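Local structure of peroxiredoxin 6 (Arenicola marina, 2V2G) at residues L34-R39 against P124-A129; I67-D72 against P97-E102; R51-E56 against G92-P97. The protein probably reduces hydrogen peroxide and organic hydroperoxides to water and alcohols as a thiol-specific peroxidase of the Prx6 subfamily. The protein carries 1 engineered substitution. One frame throughout, in Å; residues are numbered along the deposited sequence.

Overall arrangement
All three contacts lie within the thioredoxin-fold domain. Contacts 1 and 2, with centres about 8 Å apart, belong to one mixed sheet whose strands 98-100, 64-70, 31-36 and 124-133 lie side by side; the salt bridge from R39 to D72 joins them. Contact 3, centred about 17 Å from contact 1 and 15 Å from contact 2, packs helix 43-54 against the loop that enters strand 98-100, and shares P97 with contact 2. Along the chain, the segments of contacts 2 and 3 alternate inside the span closed by contact 1. Helix 43-54, next after strand 31-36, carries S45 beside R128 of contact 1 in the benzoic acid pocket, and meets contact 3 at its far end.

Contact 1: L34-R39 against P124-A129; sequences LFSHPR and PLTCRA. With BEZ (benzoic acid), chain E.
The backbones of S36 and A129 run antiparallel, joined by the bond from S36 N to A129 O (2.9 Å), and the end-to-end directions of 34-39 and 125-129 differ by 146°. Where a second main-chain bond might be expected, the S36 side chain steps in. Its OG, turned to lie between the backbone N and the carbonyl carbon (chi1 65°), accepts the N-H of A129, with A129 N at 3.0 Å from S36 OG, and donates to C127 O at 2.9 Å. The donor stands above the C127 carbonyl plane, while the A129 N-H points at OG with an angle of 161°. One hydroxyl therefore grips two backbone groups of the facing segment.

This is the central sheet of the thioredoxin fold as found in peroxiredoxins, and the R128 that follows C127 belongs to the benzoic acid pocket, beside S45. Its chain, extended from CG to NE, carries the guanidinium past P38, whose CD rests over one face, offset toward the rim, 3.5 Å from R128 NH1. At the guanidinium edge, R128 NH2 donates to benzoic acid O2 (2.9 Å). The same group makes a salt bridge with E48 and reaches the engineered S45, which occupies the predicted peroxidatic cysteine position, so proline and polar partners together fix its plane.

Further along, a water bridges the two segments, donating to P38 O at 2.7 Å and accepting from T126 N. L125 CD2 packs against P38 O and against CD of R39, at 3.8 Å from the latter; the NE of R39 turns to D72. T126 O, near P38 CA, is buried with no polar partner in the model.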
# COMPACT_ATOMS: atom_id res chain seq x y z
N LEU A 34 3.35 -7.69 9.82
CA LEU A 34 2.11 -7.75 10.57
C LEU A 34 0.97 -7.34 9.68
O LEU A 34 1.03 -6.27 9.07
CB LEU A 34 2.18 -6.81 11.81
CG LEU A 34 0.95 -6.58 12.66
CD1 LEU A 34 0.47 -7.91 13.15
CD2 LEU A 34 1.30 -5.66 13.88
N PHE A 35 -0.07 -8.16 9.58
CA PHE A 35 -1.20 -7.82 8.71
C PHE A 35 -2.47 -8.09 9.43
O PHE A 35 -2.55 -9.04 10.23
CB PHE A 35 -1.12 -8.55 7.39
CG PHE A 35 -1.21 -10.03 7.45
CD1 PHE A 35 -0.12 -10.77 7.85
CD2 PHE A 35 -2.36 -10.67 6.99
CE1 PHE A 35 -0.19 -12.21 7.92
CE2 PHE A 35 -2.42 -12.07 7.00
CZ PHE A 35 -1.34 -12.82 7.44
N SER A 36 -3.46 -7.21 9.27
CA SER A 36 -4.72 -7.36 9.95
C SER A 36 -5.84 -7.71 8.97
O SER A 36 -5.74 -7.55 7.74
CB SER A 36 -5.10 -6.09 10.70
OG SER A 36 -5.33 -5.03 9.77
N HIS A 37 -6.95 -8.17 9.55
CA HIS A 37 -8.19 -8.36 8.85
C HIS A 37 -9.40 -8.07 9.75
O HIS A 37 -9.29 -8.08 10.97
CB HIS A 37 -8.32 -9.78 8.29
CG HIS A 37 -8.43 -10.83 9.35
ND1 HIS A 37 -7.33 -11.34 10.01
CD2 HIS A 37 -9.50 -11.48 9.87
CE1 HIS A 37 -7.73 -12.21 10.93
NE2 HIS A 37 -9.05 -12.30 10.88
N PRO A 38 -10.55 -7.72 9.15
CA PRO A 38 -11.67 -7.22 9.98
C PRO A 38 -12.30 -8.21 10.94
O PRO A 38 -12.50 -7.88 12.10
CB PRO A 38 -12.67 -6.68 8.94
CG PRO A 38 -11.86 -6.46 7.71
CD PRO A 38 -10.80 -7.51 7.70
N ARG A 39 -12.56 -9.45 10.48
CA ARG A 39 -13.32 -10.38 11.27
C ARG A 39 -13.00 -11.80 10.79
O ARG A 39 -12.92 -12.04 9.62
CB ARG A 39 -14.85 -10.11 11.10
CG ARG A 39 -15.67 -10.62 12.22
CD ARG A 39 -15.58 -9.64 13.30
NE ARG A 39 -16.19 -10.07 14.54
CZ ARG A 39 -17.48 -9.90 14.83
NH1 ARG A 39 -18.32 -9.35 13.94
NH2 ARG A 39 -17.93 -10.31 16.01
N PRO A 124 -15.64 -1.14 17.09
CA PRO A 124 -14.73 -1.03 15.94
C PRO A 124 -14.05 -2.34 15.54
O PRO A 124 -13.88 -3.23 16.38
CB PRO A 124 -13.66 -0.03 16.41
CG PRO A 124 -14.26 0.72 17.50
CD PRO A 124 -15.26 -0.19 18.15
N LEU A 125 -13.58 -2.40 14.32
CA LEU A 125 -12.85 -3.54 13.81
C LEU A 125 -11.70 -3.00 12.98
O LEU A 125 -11.72 -1.83 12.54
CB LEU A 125 -13.73 -4.41 12.93
CG LEU A 125 -14.87 -5.17 13.60
CD1 LEU A 125 -15.82 -5.69 12.49
CD2 LEU A 125 -14.26 -6.31 14.53
N THR A 126 -10.68 -3.81 12.79
CA THR A 126 -9.56 -3.35 11.96
C THR A 126 -9.90 -3.41 10.48
O THR A 126 -10.76 -4.16 10.07
CB THR A 126 -8.27 -4.15 12.18
OG1 THR A 126 -8.47 -5.53 11.86
CG2 THR A 126 -7.79 -4.10 13.61
N CYS A 127 -9.17 -2.64 9.69
CA CYS A 127 -9.17 -2.78 8.23
C CYS A 127 -8.21 -3.91 7.79
O CYS A 127 -7.96 -4.84 8.57
CB CYS A 127 -8.86 -1.41 7.61
SG CYS A 127 -7.15 -0.84 7.87
N ARG A 128 -7.77 -3.87 6.53
CA ARG A 128 -6.83 -4.81 5.98
C ARG A 128 -5.48 -4.12 5.87
O ARG A 128 -5.09 -3.57 4.81
CB ARG A 128 -7.34 -5.28 4.63
CG ARG A 128 -8.60 -6.09 4.66
CD ARG A 128 -9.01 -6.65 3.33
NE ARG A 128 -10.40 -7.08 3.41
CZ ARG A 128 -10.88 -8.12 4.09
NH1 ARG A 128 -10.06 -8.99 4.64
NH2 ARG A 128 -12.18 -8.25 4.25
N ALA A 129 -4.81 -3.96 7.00
CA ALA A 129 -3.55 -3.21 7.07
C ALA A 129 -2.37 -4.17 6.89
O ALA A 129 -2.46 -5.32 7.25
CB ALA A 129 -3.46 -2.45 8.45
C BEZ E . -14.81 -10.19 4.15
O1 BEZ E . -15.50 -10.62 3.12
O2 BEZ E . -13.69 -10.65 4.64
C1 BEZ E . -15.50 -9.04 4.79
C2 BEZ E . -15.25 -8.74 6.11
C3 BEZ E . -15.91 -7.69 6.69
C4 BEZ E . -16.87 -6.98 5.95
C5 BEZ E . -17.11 -7.26 4.60
C6 BEZ E . -16.43 -8.31 4.01
O HOH W 1 -10.48 -6.69 13.48

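Contact 2: I67-D72 against P97-E102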
# COMPACT_ATOMS: atom_id res chain seq x y z
N ILE A 67 2.77 -12.49 10.86
CA ILE A 67 1.83 -12.46 11.98
C ILE A 67 0.54 -11.73 11.62
O ILE A 67 0.60 -10.66 11.07
CB ILE A 67 2.46 -11.96 13.34
CG1 ILE A 67 1.50 -12.14 14.49
CG2 ILE A 67 2.93 -10.53 13.28
CD1 ILE A 67 2.25 -12.27 15.90
N ALA A 68 -0.59 -12.42 11.85
CA ALA A 68 -1.93 -11.89 11.56
C ALA A 68 -2.58 -11.29 12.82
O ALA A 68 -2.10 -11.51 13.92
CB ALA A 68 -2.78 -12.95 10.93
N LEU A 69 -3.67 -10.55 12.63
CA LEU A 69 -4.35 -9.79 13.68
C LEU A 69 -5.77 -9.48 13.30
O LEU A 69 -6.03 -9.01 12.19
CB LEU A 69 -3.65 -8.51 13.95
CG LEU A 69 -4.20 -7.69 15.11
CD1 LEU A 69 -3.04 -6.98 15.79
CD2 LEU A 69 -5.36 -6.74 14.67
N SER A 70 -6.69 -9.80 14.18
CA SER A 70 -8.01 -9.17 14.18
C SER A 70 -8.48 -8.93 15.63
O SER A 70 -7.83 -9.34 16.62
CB SER A 70 -9.03 -10.03 13.42
OG SER A 70 -9.58 -11.10 14.23
N CYS A 71 -9.62 -8.30 15.78
CA CYS A 71 -10.13 -8.02 17.14
C CYS A 71 -10.90 -9.21 17.74
O CYS A 71 -11.43 -9.13 18.82
CB CYS A 71 -10.94 -6.73 17.26
SG CYS A 71 -10.05 -5.25 16.64
N ASP A 72 -10.95 -10.32 17.02
CA ASP A 72 -11.62 -11.51 17.55
C ASP A 72 -10.78 -12.22 18.63
O ASP A 72 -9.60 -11.95 18.79
CB ASP A 72 -11.91 -12.48 16.41
CG ASP A 72 -12.89 -11.90 15.40
OD1 ASP A 72 -14.10 -11.81 15.75
OD2 ASP A 72 -12.43 -11.51 14.30
N PRO A 97 1.24 -17.06 13.61
CA PRO A 97 0.25 -16.79 14.69
C PRO A 97 -0.81 -15.76 14.28
O PRO A 97 -0.58 -14.97 13.33
CB PRO A 97 1.11 -16.19 15.81
CG PRO A 97 2.57 -16.24 15.34
CD PRO A 97 2.53 -16.39 13.85
N ILE A 98 -1.93 -15.74 15.01
CA ILE A 98 -2.96 -14.68 14.84
C ILE A 98 -3.17 -14.03 16.20
O ILE A 98 -3.47 -14.73 17.18
CB ILE A 98 -4.30 -15.23 14.34
CG1 ILE A 98 -4.11 -16.23 13.17
CG2 ILE A 98 -5.21 -14.06 13.88
CD1 ILE A 98 -5.45 -16.79 12.56
N ILE A 99 -2.97 -12.73 16.28
CA ILE A 99 -3.13 -11.92 17.48
C ILE A 99 -4.61 -11.61 17.72
O ILE A 99 -5.34 -11.34 16.73
CB ILE A 99 -2.38 -10.61 17.32
CG1 ILE A 99 -0.88 -10.87 17.25
CG2 ILE A 99 -2.76 -9.59 18.48
CD1 ILE A 99 -0.09 -9.62 16.73
N ALA A 100 -5.03 -11.65 18.98
CA ALA A 100 -6.41 -11.32 19.39
C ALA A 100 -6.45 -9.94 20.02
O ALA A 100 -6.11 -9.83 21.17
CB ALA A 100 -6.94 -12.33 20.40
N ASP A 101 -6.91 -8.92 19.30
CA ASP A 101 -6.92 -7.52 19.79
C ASP A 101 -8.31 -7.11 20.30
O ASP A 101 -8.97 -6.13 19.84
CB ASP A 101 -6.47 -6.60 18.65
CG ASP A 101 -6.33 -5.15 19.08
OD1 ASP A 101 -5.83 -4.88 20.24
OD2 ASP A 101 -6.70 -4.27 18.26
N GLU A 102 -8.80 -7.85 21.29
CA GLU A 102 -10.19 -7.68 21.70
C GLU A 102 -10.50 -6.33 22.34
O GLU A 102 -11.64 -5.89 22.32
CB GLU A 102 -10.60 -8.81 22.64
CG GLU A 102 -10.42 -10.23 22.05
CD GLU A 102 -10.71 -11.27 23.10
OE1 GLU A 102 -11.88 -11.35 23.58
OE2 GLU A 102 -9.76 -11.98 23.50
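I67 sends CG1 anti to its backbone N (chi1 -172°), while I99 holds CG1 anti to the carbonyl carbon, and these two turns bring their ends together, CD1 of I67 to CD1 of I99 at 3.6 Å, with the side chains crossing at about a right angle. The other branch of I99, CG2, meets CD1 of L69 at 3.8 Å, and so I99 lies against both I67 and L69. On the opposite face of the sheet from L69 and I99, A68 CB meets I98 CG2 (4.0 Å).

The backbones are joined by a parallel ladder: A68 N to P97 O, I99 N to A68 O at 2.8 Å, S70 N to I99 O, and D101 N to S70 O. The I99 N-H is nearly straight onto A68 O (176°) yet approaches from above the carbonyl plane. The bond of S70 N to I99 O is longer, at 3.3 Å. The two strands, at 31° to each other, are the outer members of a beta-alpha-beta unit whose crossover is helix 74-88. With only the CB of an alanine at I99, I67 CD1 would probably lose the CD1 it meets and L69 CD1 the CG2 beside it, opening a gap between them.

Past the strands, C71 CB lies 3.3 Å from D101 O, and the D101 carboxylate turns to the N-H groups of L106 and A107, at the start of helix 105-109. D72 O lies against A100 CB (3.1 Å), while its carboxylate points away.

Contact 3: R51-E56 against G92-P97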
# COMPACT_ATOMS: atom_id res chain seq x y z
N ARG A 51 -4.18 -17.40 1.07
CA ARG A 51 -3.11 -16.99 0.19
C ARG A 51 -1.77 -16.89 0.90
O ARG A 51 -0.74 -17.25 0.32
CB ARG A 51 -3.47 -15.69 -0.54
CG ARG A 51 -2.46 -15.28 -1.56
CD ARG A 51 -2.16 -16.36 -2.60
NE ARG A 51 -1.31 -15.90 -3.71
CZ ARG A 51 -0.57 -16.72 -4.43
NH1 ARG A 51 -0.56 -18.00 -4.17
NH2 ARG A 51 0.18 -16.21 -5.41
N VAL A 52 -1.76 -16.31 2.10
CA VAL A 52 -0.53 -16.22 2.86
C VAL A 52 0.04 -17.62 3.18
O VAL A 52 1.25 -17.84 3.00
CB VAL A 52 -0.69 -15.33 4.10
CG1 VAL A 52 0.61 -15.29 4.90
CG2 VAL A 52 -1.05 -13.90 3.65
N ILE A 53 -0.80 -18.57 3.55
CA ILE A 53 -0.35 -19.98 3.70
C ILE A 53 0.30 -20.46 2.38
O ILE A 53 1.41 -21.03 2.39
CB ILE A 53 -1.48 -20.98 4.16
CG1 ILE A 53 -2.04 -20.50 5.53
CG2 ILE A 53 -0.96 -22.49 4.06
CD1 ILE A 53 -3.13 -21.37 6.02
N GLN A 54 -0.36 -20.21 1.23
CA GLN A 54 0.19 -20.62 -0.04
C GLN A 54 1.59 -20.04 -0.31
O GLN A 54 2.41 -20.71 -0.95
CB GLN A 54 -0.73 -20.32 -1.23
CG GLN A 54 -2.05 -21.04 -1.22
CD GLN A 54 -2.99 -20.56 -2.31
OE1 GLN A 54 -2.69 -19.59 -3.05
NE2 GLN A 54 -4.14 -21.22 -2.42
N LEU A 55 1.82 -18.82 0.18
CA LEU A 55 3.06 -18.11 -0.01
C LEU A 55 4.07 -18.28 1.18
O LEU A 55 5.09 -17.58 1.21
CB LEU A 55 2.77 -16.61 -0.22
CG LEU A 55 2.05 -16.28 -1.52
CD1 LEU A 55 1.60 -14.77 -1.53
CD2 LEU A 55 3.01 -16.56 -2.68
N GLU A 56 3.80 -19.14 2.15
CA GLU A 56 4.59 -19.12 3.38
C GLU A 56 6.10 -19.40 3.10
O GLU A 56 6.96 -18.72 3.66
CB GLU A 56 4.00 -20.08 4.43
CG GLU A 56 4.67 -21.40 4.59
CD GLU A 56 5.95 -21.36 5.46
OE1 GLU A 56 6.07 -20.46 6.36
OE2 GLU A 56 6.80 -22.24 5.26
N GLY A 92 -1.47 -29.02 6.80
CA GLY A 92 -0.44 -28.84 7.82
C GLY A 92 -0.79 -27.74 8.78
O GLY A 92 -1.77 -27.01 8.58
N ASP A 93 0.01 -27.58 9.82
CA ASP A 93 -0.31 -26.58 10.83
C ASP A 93 -0.21 -25.16 10.26
O ASP A 93 0.58 -24.89 9.36
CB ASP A 93 0.64 -26.68 12.01
CG ASP A 93 0.53 -28.00 12.75
OD1 ASP A 93 -0.48 -28.76 12.58
OD2 ASP A 93 1.50 -28.27 13.51
N MET A 94 -0.96 -24.23 10.87
CA MET A 94 -0.87 -22.84 10.52
C MET A 94 0.56 -22.37 10.57
O MET A 94 1.25 -22.61 11.56
CB MET A 94 -1.65 -21.96 11.49
CG MET A 94 -3.10 -22.03 11.30
SD MET A 94 -3.58 -21.36 9.70
CE MET A 94 -3.67 -19.59 9.99
N PRO A 95 1.01 -21.73 9.50
CA PRO A 95 2.40 -21.34 9.48
C PRO A 95 2.71 -20.04 10.20
O PRO A 95 3.88 -19.69 10.25
CB PRO A 95 2.69 -21.22 7.99
CG PRO A 95 1.38 -20.76 7.42
CD PRO A 95 0.31 -21.37 8.25
N TYR A 96 1.70 -19.32 10.72
CA TYR A 96 1.88 -18.03 11.42
C TYR A 96 0.86 -17.85 12.57
O TYR A 96 -0.26 -18.39 12.51
CB TYR A 96 1.77 -16.81 10.46
CG TYR A 96 0.52 -16.83 9.60
CD1 TYR A 96 -0.70 -16.43 10.12
CD2 TYR A 96 0.55 -17.33 8.31
CE1 TYR A 96 -1.88 -16.52 9.35
CE2 TYR A 96 -0.63 -17.38 7.52
CZ TYR A 96 -1.82 -17.01 8.06
OH TYR A 96 -2.98 -17.07 7.31
N PRO A 97 1.24 -17.06 13.61
CA PRO A 97 0.25 -16.79 14.69
C PRO A 97 -0.81 -15.76 14.28
O PRO A 97 -0.58 -14.97 13.33
CB PRO A 97 1.11 -16.19 15.81
CG PRO A 97 2.57 -16.24 15.34
CD PRO A 97 2.53 -16.39 13.85
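I53 is the hub of the first shell. Its CG1 lies 3.7 Å from CD of P95, crossing that side chain at about a right angle, and its terminal CD1 touches SD of M94, also at 3.7 Å. Beside it V52 CG1 approaches CE2 of Y96 at 3.6 Å, again at about a right angle but obliquely to the ring. At the edge of the contact E56, which begins helix 56-61, crosses P95 obliquely with a chain bent at chi2, its OE1 3.8 Å from P95 CB.

These groups are placed by what stands behind them. M94 starts away from the helix, but bends at chi2 (-65°) and chi3 (-83°) swing its sulfur back to I53. The ring of Y96 is held at its far end by the bond from OH to L49 O, a carbonyl of the same helix, 43-54, against which the ring packs.

Further out, I53 also rests on V84 and S88 of helix 74-88, and V52 on F153 of helix 153-168, while both V52 and Y96 reach L66 of strand 64-70. The loop leading to strand 98-100 leans on helix 43-54 through P95 and Y96, and on helix 74-88 through M94, which touches S81 and K85.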